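Local atomic coordinates of MmeI (Methylophilus methylotrophus, PDB entry 5HR4), a protein that is a Type IIL restriction-modification enzyme that acts on DNA, and probably methylates adenine bases with S-adenosyl-L-methionine as methyl donor. Residues A[189-194]-A[419-424]; A[404-409]-A[425-430]; A[255-260]-A[448-453]; A[179-184]-A[264-269]. One frame throughout, in Å; residues are numbered along the deposited sequence.

Contact 1: A[189-194]-A[419-424]; sequences YLVRLL and AQIAQV
V191 pushes both of its methyls toward helix 416-440, and each finds a different surface. CG1 meets CG2 of V424 at 3.5 Å, the two valines sliding past one another from opposite directions. CG2 lies mainly against the backbone, 3.6 Å from the carbonyl O of Q420, with I421 CG1 at 4.3 Å. In V424, chi1 of 165° sets CG1 anti to the backbone N, which leaves CG2 beside that N and turned to V191, while CG1 lies 4.4 Å from CD2 of L194. Valine suits the place: its two methyls fill the space between segments 189-194 and 419-424, whose axes approach to 9.7 Å at 25°, and leave no polar atom to satisfy. The packing joins the helical spacer region to the methyltransferase domain: helix 416-440 follows strand 409-413 of the central, Rossmann-like sheet and leads on to its parallel neighbour 455-458. Besides its carbonyl, Q420 brings CB, 4.0 Å from V191 CG2; its NE2 bonds to E416, one turn back on the same helix. Further out, L261 touches both V191 and V424, and W287 packs on L194. I421 leans on F295, L298 and F299 of helix 292-301, and its side chain comes within about 8 Å of the bound sinefungin. R192 turns away to bond the carbonyls of L261 and E264.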
loop_
_atom_site.group_PDB
_atom_site.type_symbol
_atom_site.label_atom_id
_atom_site.label_comp_id
_atom_site.label_asym_id
_atom_site.label_seq_id
_atom_site.Cartn_x
_atom_site.Cartn_y
_atom_site.Cartn_z
ATOM N N TYR A 189 21.621 7.077 -19.636
ATOM C CA TYR A 189 21.907 8.444 -20.064
ATOM C C TYR A 189 21.400 9.437 -19.032
ATOM O O TYR A 189 22.125 10.343 -18.606
ATOM C CB TYR A 189 21.259 8.715 -21.419
ATOM C CG TYR A 189 21.867 9.849 -22.222
ATOM C CD1 TYR A 189 21.455 11.158 -22.030
ATOM C CD2 TYR A 189 22.822 9.597 -23.204
ATOM C CE1 TYR A 189 21.992 12.198 -22.767
ATOM C CE2 TYR A 189 23.369 10.627 -23.941
ATOM C CZ TYR A 189 22.958 11.932 -23.721
ATOM O OH TYR A 189 23.498 12.971 -24.471
ATOM N N LEU A 190 20.164 9.244 -18.573
ATOM C CA LEU A 190 19.513 10.253 -17.746
ATOM C C LEU A 190 20.102 10.261 -16.342
ATOM O O LEU A 190 20.460 11.314 -15.798
ATOM C CB LEU A 190 18.012 9.984 -17.711
ATOM C CG LEU A 190 17.166 11.193 -17.312
ATOM C CD1 LEU A 190 16.883 12.104 -18.519
ATOM C CD2 LEU A 190 15.888 10.739 -16.632
ATOM N N VAL A 191 20.237 9.079 -15.752
ATOM C CA VAL A 191 20.890 8.952 -14.458
ATOM C C VAL A 191 22.329 9.487 -14.498
ATOM O O VAL A 191 22.816 10.048 -13.511
ATOM C CB VAL A 191 20.797 7.475 -14.029
ATOM C CG1 VAL A 191 22.175 6.827 -13.907
ATOM C CG2 VAL A 191 19.936 7.316 -12.768
ATOM N N ARG A 192 23.024 9.367 -15.629
ATOM C CA ARG A 192 24.305 10.056 -15.759
ATOM C C ARG A 192 24.136 11.574 -15.687
ATOM O O ARG A 192 24.839 12.246 -14.921
ATOM C CB ARG A 192 25.002 9.652 -17.054
ATOM C CG ARG A 192 25.671 8.284 -16.986
ATOM C CD ARG A 192 25.978 7.777 -18.388
ATOM N NE ARG A 192 26.776 6.561 -18.363
ATOM C CZ ARG A 192 27.587 6.186 -19.347
ATOM N NH1 ARG A 192 27.706 6.947 -20.428
ATOM N NH2 ARG A 192 28.295 5.067 -19.239
ATOM N N LEU A 193 23.219 12.139 -16.486
ATOM C CA LEU A 193 22.938 13.572 -16.390
ATOM C C LEU A 193 22.620 13.984 -14.963
ATOM O O LEU A 193 23.020 15.063 -14.505
ATOM C CB LEU A 193 21.771 13.942 -17.293
ATOM C CG LEU A 193 22.073 13.667 -18.753
ATOM C CD1 LEU A 193 20.759 13.706 -19.509
ATOM C CD2 LEU A 193 23.024 14.713 -19.262
ATOM N N LEU A 194 21.871 13.149 -14.250
ATOM C CA LEU A 194 21.518 13.481 -12.882
ATOM C C LEU A 194 22.768 13.652 -12.039
ATOM O O LEU A 194 22.879 14.600 -11.250
ATOM C CB LEU A 194 20.630 12.389 -12.311
ATOM C CG LEU A 194 20.154 12.643 -10.897
ATOM C CD1 LEU A 194 19.342 13.928 -10.854
ATOM C CD2 LEU A 194 19.340 11.444 -10.454
ATOM N N ALA A 419 15.765 1.189 -10.892
ATOM C CA ALA A 419 16.936 0.399 -10.521
ATOM C C ALA A 419 18.220 1.158 -10.803
ATOM O O ALA A 419 19.212 0.971 -10.091
ATOM C CB ALA A 419 16.947 -0.945 -11.251
ATOM N N GLN A 420 18.217 2.035 -11.815
ATOM C CA GLN A 420 19.378 2.892 -12.051
ATOM C C GLN A 420 19.413 4.074 -11.082
ATOM O O GLN A 420 20.487 4.453 -10.620
ATOM C CB GLN A 420 19.400 3.390 -13.498
ATOM C CG GLN A 420 19.568 2.313 -14.549
ATOM C CD GLN A 420 21.026 2.040 -14.938
ATOM O OE1 GLN A 420 21.947 2.337 -14.177
ATOM N NE2 GLN A 420 21.236 1.461 -16.143
ATOM N N ILE A 421 18.259 4.671 -10.751
ATOM C CA ILE A 421 18.250 5.764 -9.773
ATOM C C ILE A 421 18.796 5.278 -8.436
ATOM O O ILE A 421 19.671 5.906 -7.841
ATOM C CB ILE A 421 16.835 6.347 -9.594
ATOM C CG1 ILE A 421 16.149 6.631 -10.909
ATOM C CG2 ILE A 421 16.898 7.653 -8.770
ATOM C CD1 ILE A 421 14.740 7.241 -10.709
ATOM N N ALA A 422 18.278 4.145 -7.953
ATOM C CA ALA A 422 18.724 3.592 -6.681
ATOM C C ALA A 422 20.239 3.583 -6.595
ATOM O O ALA A 422 20.815 4.001 -5.585
ATOM C CB ALA A 422 18.160 2.183 -6.491
ATOM N N GLN A 423 20.903 3.155 -7.668
ATOM C CA GLN A 423 22.359 3.129 -7.661
ATOM C C GLN A 423 22.919 4.536 -7.501
ATOM O O GLN A 423 23.693 4.800 -6.572
ATOM C CB GLN A 423 22.892 2.459 -8.929
ATOM C CG GLN A 423 24.358 2.072 -8.829
ATOM C CD GLN A 423 24.824 1.175 -9.959
ATOM O OE1 GLN A 423 25.433 1.639 -10.924
ATOM N NE2 GLN A 423 24.568 -0.122 -9.831
ATOM N N VAL A 424 22.508 5.469 -8.373
ATOM C CA VAL A 424 23.035 6.831 -8.270
ATOM C C VAL A 424 22.568 7.486 -6.984
ATOM O O VAL A 424 23.298 8.278 -6.372
ATOM C CB VAL A 424 22.642 7.670 -9.493
ATOM C CG1 VAL A 424 22.866 9.136 -9.216
ATOM C CG2 VAL A 424 23.470 7.254 -10.688
#

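Contact 2: A[404-409]-A[425-430]; sequences INVDQF and ALWLTD
V406 makes most of the apolar contact with L426. Its CG1 sits 3.8 Å from CB of L426, the two side chains passing in opposite directions, and 3.6 Å from the carbonyl O of L426. The other methyl, CG2, reaches across at about a right angle to the W427 indole, 4.1 Å from NE1, whose N-H bonds to S452 O. F409 adds its CB, 4.0 Å from CD1 of L426, while its ring packs on F359 and Y374. Valine and leucine suit this buried seam, leaving no side-chain polar atom to satisfy. Here a short 3-10 turn, residues 406-408, delivers the chain into strand 409-413, and the helix that follows this strand folds back over the turn, the strand-helix half of a beta-alpha-beta crossover in the methyltransferase domain. Within the turn, N405 OD1 takes the N-H of V406 at 2.9 Å, approached from the side of its C=O, and N405 N gives to Q408 OE1 at 2.8 Å. Replacing N405 by alanine removes the OD1 acceptor, which would probably leave V406 N without its mate. Charge enters through D430: chi1 of 178° carries its carboxylate out toward N405, with OD1 3.8 Å from N405 OD1 and the two planes nearly parallel. Both are acceptors; D430 OD1 instead makes a salt bridge to R447 and a hydrogen bond with Y374, and OD2 a hydrogen bond with N434.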
loop_
_atom_site.group_PDB
_atom_site.type_symbol
_atom_site.label_atom_id
_atom_site.label_comp_id
_atom_site.label_asym_id
_atom_site.label_seq_id
_atom_site.Cartn_x
_atom_site.Cartn_y
_atom_site.Cartn_z
ATOM N N ILE A 404 31.977 2.676 6.571
ATOM C CA ILE A 404 30.665 2.420 5.992
ATOM C C ILE A 404 30.593 2.903 4.542
ATOM O O ILE A 404 31.178 3.931 4.173
ATOM C CB ILE A 404 29.615 3.072 6.906
ATOM C CG1 ILE A 404 29.654 2.348 8.249
ATOM C CG2 ILE A 404 28.211 2.980 6.341
ATOM C CD1 ILE A 404 28.988 3.090 9.354
ATOM N N ASN A 405 29.904 2.133 3.695
ATOM C CA ASN A 405 29.924 2.415 2.264
ATOM C C ASN A 405 28.772 1.691 1.576
ATOM O O ASN A 405 28.160 0.768 2.124
ATOM C CB ASN A 405 31.268 2.018 1.634
ATOM C CG ASN A 405 31.724 2.995 0.557
ATOM O OD1 ASN A 405 30.909 3.667 -0.096
ATOM N ND2 ASN A 405 33.029 3.080 0.368
ATOM N N VAL A 406 28.509 2.117 0.338
ATOM C CA VAL A 406 27.374 1.626 -0.436
ATOM C C VAL A 406 27.456 0.132 -0.724
ATOM O O VAL A 406 26.425 -0.501 -0.948
ATOM C CB VAL A 406 27.258 2.439 -1.739
ATOM C CG1 VAL A 406 27.026 3.896 -1.403
ATOM C CG2 VAL A 406 28.545 2.307 -2.551
ATOM N N ASP A 407 28.632 -0.459 -0.694
ATOM C CA ASP A 407 28.645 -1.914 -0.938
ATOM C C ASP A 407 27.923 -2.692 0.128
ATOM O O ASP A 407 27.967 -3.911 0.121
ATOM C CB ASP A 407 30.078 -2.450 -1.091
ATOM C CG ASP A 407 31.006 -2.043 0.055
ATOM O OD1 ASP A 407 30.537 -1.776 1.180
ATOM O OD2 ASP A 407 32.240 -2.018 -0.174
ATOM N N GLN A 408 27.241 -2.074 1.078
ATOM C CA GLN A 408 26.471 -2.794 2.076
ATOM C C GLN A 408 24.989 -2.862 1.726
ATOM O O GLN A 408 24.206 -3.429 2.496
ATOM C CB GLN A 408 26.667 -2.146 3.453
ATOM C CG GLN A 408 28.126 -1.925 3.792
ATOM C CD GLN A 408 28.360 -1.096 5.058
ATOM O OE1 GLN A 408 29.195 -0.190 5.067
ATOM N NE2 GLN A 408 27.622 -1.400 6.122
ATOM N N PHE A 409 24.586 -2.349 0.566
ATOM C CA PHE A 409 23.174 -2.243 0.236
ATOM C C PHE A 409 22.840 -3.002 -1.045
ATOM O O PHE A 409 23.571 -2.933 -2.041
ATOM C CB PHE A 409 22.782 -0.771 0.163
ATOM C CG PHE A 409 22.940 -0.072 1.478
ATOM C CD1 PHE A 409 24.175 0.422 1.876
ATOM C CD2 PHE A 409 21.865 0.034 2.349
ATOM C CE1 PHE A 409 24.323 1.061 3.136
ATOM C CE2 PHE A 409 22.001 0.659 3.583
ATOM C CZ PHE A 409 23.238 1.166 3.980
ATOM N N ALA A 425 21.364 7.154 -6.534
ATOM C CA ALA A 425 20.888 7.710 -5.275
ATOM C C ALA A 425 21.855 7.401 -4.136
ATOM O O ALA A 425 22.124 8.261 -3.288
ATOM C CB ALA A 425 19.490 7.177 -4.965
ATOM N N LEU A 426 22.408 6.188 -4.114
ATOM C CA LEU A 426 23.336 5.830 -3.053
ATOM C C LEU A 426 24.648 6.592 -3.176
ATOM O O LEU A 426 25.251 6.950 -2.166
ATOM C CB LEU A 426 23.573 4.321 -3.050
ATOM C CG LEU A 426 22.506 3.598 -2.230
ATOM C CD1 LEU A 426 22.431 2.150 -2.577
ATOM C CD2 LEU A 426 22.841 3.742 -0.756
ATOM N N TRP A 427 25.117 6.864 -4.389
ATOM C CA TRP A 427 26.382 7.593 -4.492
ATOM C C TRP A 427 26.222 9.068 -4.136
ATOM O O TRP A 427 27.099 9.649 -3.486
ATOM C CB TRP A 427 26.968 7.464 -5.885
ATOM C CG TRP A 427 27.682 6.178 -6.145
ATOM C CD1 TRP A 427 28.672 5.602 -5.389
ATOM C CD2 TRP A 427 27.495 5.329 -7.280
ATOM N NE1 TRP A 427 29.092 4.431 -5.981
ATOM C CE2 TRP A 427 28.386 4.248 -7.147
ATOM C CE3 TRP A 427 26.647 5.379 -8.402
ATOM C CZ2 TRP A 427 28.454 3.233 -8.089
ATOM C CZ3 TRP A 427 26.715 4.379 -9.324
ATOM C CH2 TRP A 427 27.606 3.313 -9.164
ATOM N N LEU A 428 25.125 9.699 -4.570
ATOM C CA LEU A 428 24.878 11.089 -4.191
ATOM C C LEU A 428 24.732 11.225 -2.676
ATOM O O LEU A 428 25.280 12.156 -2.070
ATOM C CB LEU A 428 23.627 11.625 -4.892
ATOM C CG LEU A 428 23.466 11.428 -6.408
ATOM C CD1 LEU A 428 22.174 12.090 -6.919
ATOM C CD2 LEU A 428 24.699 11.905 -7.186
ATOM N N THR A 429 24.012 10.298 -2.044
ATOM C CA THR A 429 23.931 10.336 -0.591
ATOM C C THR A 429 25.310 10.148 0.028
ATOM O O THR A 429 25.679 10.864 0.969
ATOM C CB THR A 429 22.950 9.288 -0.065
ATOM O OG1 THR A 429 21.782 9.253 -0.901
ATOM C CG2 THR A 429 22.523 9.670 1.329
ATOM N N ASP A 430 26.093 9.211 -0.504
ATOM C CA ASP A 430 27.483 9.072 -0.082
ATOM C C ASP A 430 28.190 10.414 -0.115
ATOM O O ASP A 430 28.724 10.872 0.901
ATOM C CB ASP A 430 28.214 8.072 -0.978
ATOM C CG ASP A 430 29.683 7.924 -0.609
ATOM O OD1 ASP A 430 29.961 7.285 0.430
ATOM O OD2 ASP A 430 30.560 8.427 -1.357
#

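Contact 3: A[255-260]-A[448-453]; sequences PYINGK and IPLKST
L450 begins its contact with I257 at the backbone: its N-H gives a 2.7 Å hydrogen bond to I257 O, fairly straight at 160° and arriving nearly along the C=O axis. Along the leucine side chain, CB lies 3.8 Å from both I257 O and G259 CA; a side chain at G259 would run straight into it, and with a positive phi of 70° as well, glycine suits the place. CG, anti to its own carbonyl carbon (chi1 -61°), sits 4.0 Å from I257 CG2. CD1 meets the same methyl more closely, 3.6 Å from I257 CG2, the two side chains lying side by side and pointing the same way. CD2 is on the flank where W427 packs. The other end of I257 is gripped too, since its CD1 touches CG2 of I448 at 3.5 Å. P449, preceded by a cis peptide, meets the Y256 ring obliquely, its CG 3.6 Å from Y256 CE2; the tyrosine OH makes a weak bond to N258 OD1. Proline and tyrosine suit this partly exposed place because each offers a flat carbon surface. The contact joins the chain leading into helix 259-262, where I257 and N258 also bond backbone to L236, to the loop after helix 416-440. L261 of helix 259-262 and W427 of helix 416-440 both pack on L450, and the loop then runs into edge strand 455-458.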
loop_
_atom_site.group_PDB
_atom_site.type_symbol
_atom_site.label_atom_id
_atom_site.label_comp_id
_atom_site.label_asym_id
_atom_site.label_seq_id
_atom_site.Cartn_x
_atom_site.Cartn_y
_atom_site.Cartn_z
ATOM N N PRO A 255 36.719 15.924 -13.625
ATOM C CA PRO A 255 37.501 14.872 -12.965
ATOM C C PRO A 255 37.198 13.516 -13.565
ATOM O O PRO A 255 36.183 13.318 -14.232
ATOM C CB PRO A 255 37.020 14.942 -11.512
ATOM C CG PRO A 255 35.546 15.382 -11.657
ATOM C CD PRO A 255 35.529 16.325 -12.836
ATOM N N TYR A 256 38.078 12.569 -13.274
ATOM C CA TYR A 256 37.806 11.156 -13.519
ATOM C C TYR A 256 36.835 10.614 -12.464
ATOM O O TYR A 256 37.043 10.805 -11.255
ATOM C CB TYR A 256 39.139 10.393 -13.521
ATOM C CG TYR A 256 39.071 8.880 -13.445
ATOM C CD1 TYR A 256 38.517 8.123 -14.480
ATOM C CD2 TYR A 256 39.604 8.198 -12.349
ATOM C CE1 TYR A 256 38.470 6.725 -14.404
ATOM C CE2 TYR A 256 39.562 6.807 -12.265
ATOM C CZ TYR A 256 39.000 6.069 -13.292
ATOM O OH TYR A 256 38.960 4.676 -13.192
ATOM N N ILE A 257 35.759 9.954 -12.913
ATOM C CA ILE A 257 34.702 9.480 -12.017
ATOM C C ILE A 257 34.617 7.944 -11.988
ATOM O O ILE A 257 34.560 7.337 -10.913
ATOM C CB ILE A 257 33.341 10.106 -12.394
ATOM C CG1 ILE A 257 33.447 11.628 -12.395
ATOM C CG2 ILE A 257 32.267 9.683 -11.416
ATOM C CD1 ILE A 257 33.397 12.202 -10.985
ATOM N N ASN A 258 34.532 7.312 -13.157
ATOM C CA ASN A 258 34.620 5.847 -13.354
ATOM C C ASN A 258 33.437 5.171 -12.681
ATOM O O ASN A 258 32.297 5.649 -12.788
ATOM C CB ASN A 258 35.913 5.321 -12.873
ATOM C CG ASN A 258 36.133 3.858 -13.247
ATOM O OD1 ASN A 258 37.005 3.207 -12.658
ATOM N ND2 ASN A 258 35.357 3.332 -14.239
ATOM N N GLY A 259 33.663 4.044 -12.002
ATOM C CA GLY A 259 32.535 3.353 -11.408
ATOM C C GLY A 259 31.633 2.726 -12.456
ATOM O O GLY A 259 31.650 3.163 -13.608
ATOM N N LYS A 260 30.835 1.716 -12.076
ATOM C CA LYS A 260 29.813 1.139 -12.959
ATOM C C LYS A 260 28.963 2.192 -13.673
ATOM O O LYS A 260 28.299 1.882 -14.667
ATOM C CB LYS A 260 28.907 0.212 -12.137
ATOM C CG LYS A 260 28.059 -0.769 -12.946
ATOM C CD LYS A 260 27.034 -1.444 -12.038
ATOM C CE LYS A 260 25.938 -2.120 -12.849
ATOM N NZ LYS A 260 24.838 -2.653 -11.994
ATOM N N ILE A 448 35.604 9.971 -4.674
ATOM C CA ILE A 448 35.684 10.077 -6.126
ATOM C C ILE A 448 37.106 9.737 -6.548
ATOM O O ILE A 448 38.052 10.299 -5.998
ATOM C CB ILE A 448 35.309 11.480 -6.634
ATOM C CG1 ILE A 448 33.928 11.883 -6.093
ATOM C CG2 ILE A 448 35.342 11.517 -8.163
ATOM C CD1 ILE A 448 32.821 10.998 -6.556
ATOM N N PRO A 449 37.310 8.862 -7.545
ATOM C CA PRO A 449 36.305 8.188 -8.357
ATOM C C PRO A 449 35.519 7.110 -7.607
ATOM O O PRO A 449 35.887 6.668 -6.511
ATOM C CB PRO A 449 37.151 7.566 -9.481
ATOM C CG PRO A 449 38.415 7.306 -8.852
ATOM C CD PRO A 449 38.663 8.504 -7.996
ATOM N N LEU A 450 34.445 6.669 -8.252
ATOM C CA LEU A 450 33.498 5.738 -7.657
ATOM C C LEU A 450 34.114 4.345 -7.625
ATOM O O LEU A 450 34.102 3.624 -8.622
ATOM C CB LEU A 450 32.196 5.773 -8.453
ATOM C CG LEU A 450 31.542 7.164 -8.452
ATOM C CD1 LEU A 450 30.388 7.268 -9.441
ATOM C CD2 LEU A 450 31.074 7.531 -7.029
ATOM N N LYS A 451 34.659 3.952 -6.478
ATOM C CA LYS A 451 35.236 2.621 -6.339
ATOM C C LYS A 451 34.309 1.616 -5.658
ATOM O O LYS A 451 34.522 0.409 -5.795
ATOM C CB LYS A 451 36.562 2.697 -5.573
ATOM N N SER A 452 33.297 2.072 -4.934
ATOM C CA SER A 452 32.371 1.203 -4.228
ATOM C C SER A 452 31.049 1.209 -4.979
ATOM O O SER A 452 30.628 2.245 -5.510
ATOM C CB SER A 452 32.176 1.697 -2.785
ATOM O OG SER A 452 32.000 0.623 -1.868
ATOM N N THR A 453 30.407 0.048 -5.076
ATOM C CA THR A 453 29.159 0.066 -5.800
ATOM C C THR A 453 28.074 -0.716 -5.064
ATOM O O THR A 453 28.337 -1.804 -4.513
ATOM C CB THR A 453 29.317 -0.472 -7.241
ATOM O OG1 THR A 453 29.401 -1.902 -7.228
ATOM C CG2 THR A 453 30.573 0.108 -7.915
#

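Contact 4: A[179-184]-A[264-269]; sequences VGYEGH and EPLPPA
Y181 and H184 face a proline-rich strip whose chain, from E264 to A269, runs almost opposite to theirs, 162° apart, with the CA atoms of Y181 and A269 6.6 Å from each other. Just before Y181, a Schellman motif at G180 ends the preceding helix, its positive phi being easy for a glycine. In Y181, chi1 of -160° places CG anti to the backbone N and extends the ring toward the strip, hydroxyl first. The hydroxyl gives a 2.6 Å hydrogen bond to P267 O, which lies at the ring edge. The methyl of A269 covers one face in a CH-pi contact, CB 4.1 Å from the centroid of the Y181 ring; so small a side chain lets the strip come close. A phenylalanine in place of Y181 would keep the ring but would probably leave P267 O without this donor. Prolines suit the strip because they hold it extended and need no partner for a backbone N-H. At the other end, H184 NE2 gives a 2.9 Å bond to the syn lone pair of E264 OE1, which lies close to the imidazole plane. The imidazole ND1 of H184 bonds to E416, and two carboxylates around one ring may favour the charged imidazolium. L176 of helix 163-178 packs on both Y181 and A269, the Y189 ring of helix 183-200 meets Y181 edge-to-face, and L266 tucks against A185 and R192 of that same helix.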
loop_
_atom_site.group_PDB
_atom_site.type_symbol
_atom_site.label_atom_id
_atom_site.label_comp_id
_atom_site.label_asym_id
_atom_site.label_seq_id
_atom_site.Cartn_x
_atom_site.Cartn_y
_atom_site.Cartn_z
ATOM N N VAL A 179 11.748 10.415 -29.309
ATOM C CA VAL A 179 12.486 10.511 -30.568
ATOM C C VAL A 179 13.248 9.222 -30.848
ATOM O O VAL A 179 14.013 9.149 -31.816
ATOM C CB VAL A 179 13.445 11.718 -30.591
ATOM C CG1 VAL A 179 12.738 12.967 -30.093
ATOM C CG2 VAL A 179 14.732 11.428 -29.791
ATOM N N GLY A 180 13.048 8.206 -30.007
ATOM C CA GLY A 180 13.607 6.886 -30.222
ATOM C C GLY A 180 14.853 6.555 -29.428
ATOM O O GLY A 180 15.504 5.543 -29.724
ATOM N N TYR A 181 15.222 7.386 -28.447
ATOM C CA TYR A 181 16.330 7.074 -27.547
ATOM C C TYR A 181 15.730 6.384 -26.334
ATOM O O TYR A 181 15.386 7.005 -25.327
ATOM C CB TYR A 181 17.108 8.317 -27.175
ATOM C CG TYR A 181 18.488 7.978 -26.673
ATOM C CD1 TYR A 181 19.555 7.900 -27.555
ATOM C CD2 TYR A 181 18.721 7.725 -25.320
ATOM C CE1 TYR A 181 20.809 7.581 -27.124
ATOM C CE2 TYR A 181 19.985 7.404 -24.871
ATOM C CZ TYR A 181 21.029 7.333 -25.783
ATOM O OH TYR A 181 22.303 7.022 -25.369
ATOM N N GLU A 182 15.608 5.074 -26.445
ATOM C CA GLU A 182 14.730 4.254 -25.633
ATOM C C GLU A 182 15.570 3.261 -24.853
ATOM O O GLU A 182 16.742 3.052 -25.143
ATOM C CB GLU A 182 13.724 3.506 -26.530
ATOM N N GLY A 183 14.949 2.617 -23.879
ATOM C CA GLY A 183 15.595 1.462 -23.297
ATOM C C GLY A 183 16.777 1.787 -22.387
ATOM O O GLY A 183 16.873 2.858 -21.764
ATOM N N HIS A 184 17.689 0.815 -22.323
ATOM C CA HIS A 184 18.826 0.850 -21.413
ATOM C C HIS A 184 19.662 2.109 -21.597
ATOM O O HIS A 184 20.058 2.747 -20.614
ATOM C CB HIS A 184 19.686 -0.400 -21.623
ATOM C CG HIS A 184 20.901 -0.442 -20.756
ATOM N ND1 HIS A 184 20.831 -0.581 -19.387
ATOM C CD2 HIS A 184 22.219 -0.351 -21.061
ATOM C CE1 HIS A 184 22.055 -0.587 -18.886
ATOM N NE2 HIS A 184 22.915 -0.446 -19.879
ATOM N N GLU A 264 30.141 2.088 -19.493
ATOM C CA GLU A 264 29.602 1.606 -20.752
ATOM C C GLU A 264 29.521 2.733 -21.770
ATOM O O GLU A 264 28.925 3.773 -21.489
ATOM C CB GLU A 264 28.224 1.006 -20.562
ATOM C CG GLU A 264 27.641 0.490 -21.850
ATOM C CD GLU A 264 26.221 -0.013 -21.698
ATOM O OE1 GLU A 264 25.659 0.150 -20.591
ATOM O OE2 GLU A 264 25.668 -0.569 -22.683
ATOM N N PRO A 265 30.091 2.566 -22.960
ATOM C CA PRO A 265 29.844 3.542 -24.025
ATOM C C PRO A 265 28.382 3.482 -24.456
ATOM O O PRO A 265 27.758 2.416 -24.458
ATOM C CB PRO A 265 30.794 3.088 -25.144
ATOM C CG PRO A 265 30.830 1.605 -24.976
ATOM C CD PRO A 265 30.832 1.390 -23.465
ATOM N N LEU A 266 27.834 4.639 -24.808
ATOM C CA LEU A 266 26.422 4.748 -25.114
ATOM C C LEU A 266 26.266 5.384 -26.481
ATOM O O LEU A 266 27.046 6.284 -26.833
ATOM C CB LEU A 266 25.677 5.612 -24.083
ATOM C CG LEU A 266 25.272 4.965 -22.771
ATOM C CD1 LEU A 266 24.595 5.997 -21.872
ATOM C CD2 LEU A 266 24.364 3.756 -23.006
ATOM N N PRO A 267 25.272 4.963 -27.259
ATOM C CA PRO A 267 24.974 5.655 -28.506
ATOM C C PRO A 267 24.727 7.123 -28.227
ATOM O O PRO A 267 24.183 7.469 -27.167
ATOM C CB PRO A 267 23.700 4.958 -29.011
ATOM C CG PRO A 267 23.121 4.286 -27.823
ATOM C CD PRO A 267 24.275 3.924 -26.945
ATOM N N PRO A 268 25.154 8.011 -29.121
ATOM C CA PRO A 268 24.857 9.438 -28.942
ATOM C C PRO A 268 23.396 9.737 -29.238
ATOM O O PRO A 268 22.772 9.117 -30.105
ATOM C CB PRO A 268 25.782 10.124 -29.949
ATOM C CG PRO A 268 25.938 9.085 -31.055
ATOM C CD PRO A 268 25.832 7.725 -30.402
ATOM N N ALA A 269 22.845 10.687 -28.491
ATOM C CA ALA A 269 21.449 11.082 -28.608
ATOM C C ALA A 269 21.344 12.243 -29.597
ATOM O O ALA A 269 22.249 12.466 -30.409
ATOM C CB ALA A 269 20.887 11.462 -27.229
#

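Contacts 1 and 2 are the buried pair, resting on successive turns of helix 416-440: contact 1 joins that helix to the spacer helix 183-200 by close packing without polar bonds, whereas contact 2 stays within the methyltransferase domain, and its polar groups bond within their own segments or to outside residues such as R447. Contacts 3 and 4 lie nearer the surface, where loops meet and main-chain carbonyls accept bonds, from a backbone N-H in contact 3 and a tyrosine hydroxyl in contact 4; the latter also has an ionisable pair. Side chains link them: N405 and D407 of contact 2 touch S452 of contact 3, and Q420 of contact 1 touches H184 of contact 4. Contacts 1 and 3 both bridge spacer and methyltransferase regions.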